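Local coordinates for protein type II restriction enzyme MspI (Moraxella sp., PDB 1SA3) that recognises the double-stranded DNA sequence 5'-CCGG-3' and cleaves it after the first cytosine, leaving fragments with 5'-terminal phosphates, at residues Met1-Leu6 with Glu35-Asp40. Residues are numbered along the deposited sequence; the frame is centred on the assembly and turned at random.
Sequences MRTELL and EKYILD. With NA (sodium ion), chain G.
Tyr37 meets Leu6 with one ring face and Leu5 with its edge. Leu6 lies over one face, with CD2 3.6 Å from the ring centroid and 4° off the ring normal, a CH-pi contact. Its CG sits 3.5 Å from Tyr37 CZ. Leu5 comes to the ring edge instead, in the ring plane, with CD2 3.5 Å from Tyr37 CE1. Its other methyl, CD1, rests near Asp40 OD2. With CG anti to the backbone N (chi1 -171°), the Tyr37 ring extends from its helix towards residues 1-6. The contact packs the start of helix 4-12 against helix 23-41, in an endonuclease of the PDDEXK clan. Thr3 is the N-cap of helix 4-12. Its OG1 accepts from Leu6 N at 3.1 Å and a nearly straight 170°, which ties down the residue that lies on the ring. Glu59 OE1 hydrogen-bonds both Thr3 OG1 and Tyr37 OH, and Gln58 NE2 also bonds the tyrosine hydroxyl. Lys36 NZ forms a salt bridge with Asp40 OD2 at 2.8 Å, and OD2 offers its syn lone pair. Two residues before Tyr37, Glu35 binds the sodium ion through OE1 at 2.4 Å and, more loosely, OE2 at 2.8 Å. Asp84 OD2, the backbone O of Asp99 and two waters also bind the ion.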
loop_
_atom_site.group_PDB
_atom_site.type_symbol
_atom_site.label_atom_id
_atom_site.label_comp_id
_atom_site.label_asym_id
_atom_site.label_seq_id
_atom_site.Cartn_x
_atom_site.Cartn_y
_atom_site.Cartn_z
ATOM N N MET E 1 -0.649 21.599 3.499
ATOM C CA MET E 1 -0.156 22.922 3.009
ATOM C C MET E 1 0.521 22.786 1.653
ATOM O O MET E 1 1.366 21.909 1.468
ATOM C CB MET E 1 0.852 23.517 4.002
ATOM C CG MET E 1 1.500 24.815 3.525
ATOM S SD MET E 1 2.831 25.407 4.607
ATOM C CE MET E 1 4.263 25.304 3.515
ATOM N N ARG E 2 0.147 23.639 0.702
ATOM C CA ARG E 2 0.787 23.593 -0.602
ATOM C C ARG E 2 2.134 24.258 -0.450
ATOM O O ARG E 2 2.294 25.453 -0.708
ATOM C CB ARG E 2 -0.027 24.320 -1.670
ATOM C CG ARG E 2 -1.192 23.521 -2.202
ATOM C CD ARG E 2 -1.399 23.815 -3.667
ATOM N NE ARG E 2 -2.686 23.325 -4.141
ATOM C CZ ARG E 2 -3.150 23.530 -5.367
ATOM N NH1 ARG E 2 -2.428 24.212 -6.244
ATOM N NH2 ARG E 2 -4.340 23.062 -5.713
ATOM N N THR E 3 3.098 23.466 -0.005
ATOM C CA THR E 3 4.453 23.937 0.196
ATOM C C THR E 3 5.040 24.325 -1.138
ATOM O O THR E 3 4.398 24.174 -2.179
ATOM C CB THR E 3 5.315 22.831 0.772
ATOM O OG1 THR E 3 5.357 21.752 -0.169
ATOM C CG2 THR E 3 4.736 22.341 2.077
ATOM N N GLU E 4 6.272 24.815 -1.100
ATOM C CA GLU E 4 6.973 25.219 -2.303
ATOM C C GLU E 4 7.041 24.042 -3.276
ATOM O O GLU E 4 6.746 24.187 -4.460
ATOM C CB GLU E 4 8.387 25.687 -1.952
ATOM C CG GLU E 4 9.127 26.348 -3.101
ATOM C CD GLU E 4 10.580 26.667 -2.766
ATOM O OE1 GLU E 4 11.178 27.506 -3.473
ATOM O OE2 GLU E 4 11.129 26.075 -1.812
ATOM N N LEU E 5 7.432 22.872 -2.775
ATOM C CA LEU E 5 7.537 21.689 -3.623
ATOM C C LEU E 5 6.180 21.221 -4.134
ATOM O O LEU E 5 6.027 20.956 -5.322
ATOM C CB LEU E 5 8.213 20.540 -2.867
ATOM C CG LEU E 5 8.357 19.218 -3.631
ATOM C CD1 LEU E 5 9.169 19.424 -4.908
ATOM C CD2 LEU E 5 9.022 18.183 -2.730
ATOM N N LEU E 6 5.197 21.114 -3.247
ATOM C CA LEU E 6 3.879 20.649 -3.671
ATOM C C LEU E 6 3.237 21.631 -4.635
ATOM O O LEU E 6 2.552 21.230 -5.572
ATOM C CB LEU E 6 2.949 20.436 -2.479
ATOM C CG LEU E 6 2.807 19.017 -1.925
ATOM C CD1 LEU E 6 1.596 18.982 -0.990
ATOM C CD2 LEU E 6 2.618 18.001 -3.069
ATOM N N GLU E 35 3.287 10.251 -6.048
ATOM C CA GLU E 35 4.403 9.323 -6.187
ATOM C C GLU E 35 5.617 10.212 -6.438
ATOM O O GLU E 35 6.677 10.042 -5.839
ATOM C CB GLU E 35 4.223 8.389 -7.383
ATOM C CG GLU E 35 5.464 7.527 -7.631
ATOM C CD GLU E 35 5.327 6.607 -8.821
ATOM O OE1 GLU E 35 4.233 6.035 -9.006
ATOM O OE2 GLU E 35 6.319 6.445 -9.564
ATOM N N LYS E 36 5.443 11.185 -7.323
ATOM C CA LYS E 36 6.520 12.096 -7.677
ATOM C C LYS E 36 6.975 12.928 -6.479
ATOM O O LYS E 36 8.145 13.282 -6.373
ATOM C CB LYS E 36 6.063 13.008 -8.821
ATOM C CG LYS E 36 7.159 13.374 -9.808
ATOM C CD LYS E 36 7.793 14.696 -9.475
ATOM C CE LYS E 36 8.737 15.145 -10.585
ATOM N NZ LYS E 36 9.128 16.573 -10.403
ATOM N N TYR E 37 6.043 13.235 -5.583
ATOM C CA TYR E 37 6.343 14.016 -4.383
ATOM C C TYR E 37 7.385 13.259 -3.555
ATOM O O TYR E 37 8.344 13.853 -3.059
ATOM C CB TYR E 37 5.048 14.228 -3.595
ATOM C CG TYR E 37 5.110 15.186 -2.417
ATOM C CD1 TYR E 37 6.020 16.247 -2.376
ATOM C CD2 TYR E 37 4.203 15.060 -1.369
ATOM C CE1 TYR E 37 6.009 17.160 -1.303
ATOM C CE2 TYR E 37 4.181 15.944 -0.319
ATOM C CZ TYR E 37 5.084 16.996 -0.285
ATOM O OH TYR E 37 5.020 17.870 0.771
ATOM N N ILE E 38 7.210 11.946 -3.424
ATOM C CA ILE E 38 8.167 11.132 -2.673
ATOM C C ILE E 38 9.494 11.064 -3.425
ATOM O O ILE E 38 10.553 11.225 -2.826
ATOM C CB ILE E 38 7.643 9.681 -2.450
ATOM C CG1 ILE E 38 6.399 9.699 -1.560
ATOM C CG2 ILE E 38 8.728 8.808 -1.807
ATOM C CD1 ILE E 38 6.645 10.168 -0.132
ATOM N N LEU E 39 9.436 10.839 -4.737
ATOM C CA LEU E 39 10.645 10.741 -5.538
ATOM C C LEU E 39 11.508 12.000 -5.437
ATOM O O LEU E 39 12.736 11.906 -5.341
ATOM C CB LEU E 39 10.299 10.457 -7.001
ATOM C CG LEU E 39 9.581 9.141 -7.340
ATOM C CD1 LEU E 39 9.212 9.138 -8.815
ATOM C CD2 LEU E 39 10.472 7.947 -7.026
ATOM N N ASP E 40 10.872 13.167 -5.438
ATOM C CA ASP E 40 11.608 14.423 -5.351
ATOM C C ASP E 40 12.202 14.671 -3.967
ATOM O O ASP E 40 13.308 15.196 -3.847
ATOM C CB ASP E 40 10.707 15.597 -5.749
ATOM C CG ASP E 40 10.505 15.695 -7.254
ATOM O OD1 ASP E 40 11.157 14.928 -7.994
ATOM O OD2 ASP E 40 9.698 16.544 -7.692
HETATM NA NA NA G . 4.877 4.228 -10.359
HETATM O O HOH W 1 4.987 2.177 -11.369
HETATM O O HOH W 2 2.674 3.484 -9.755
#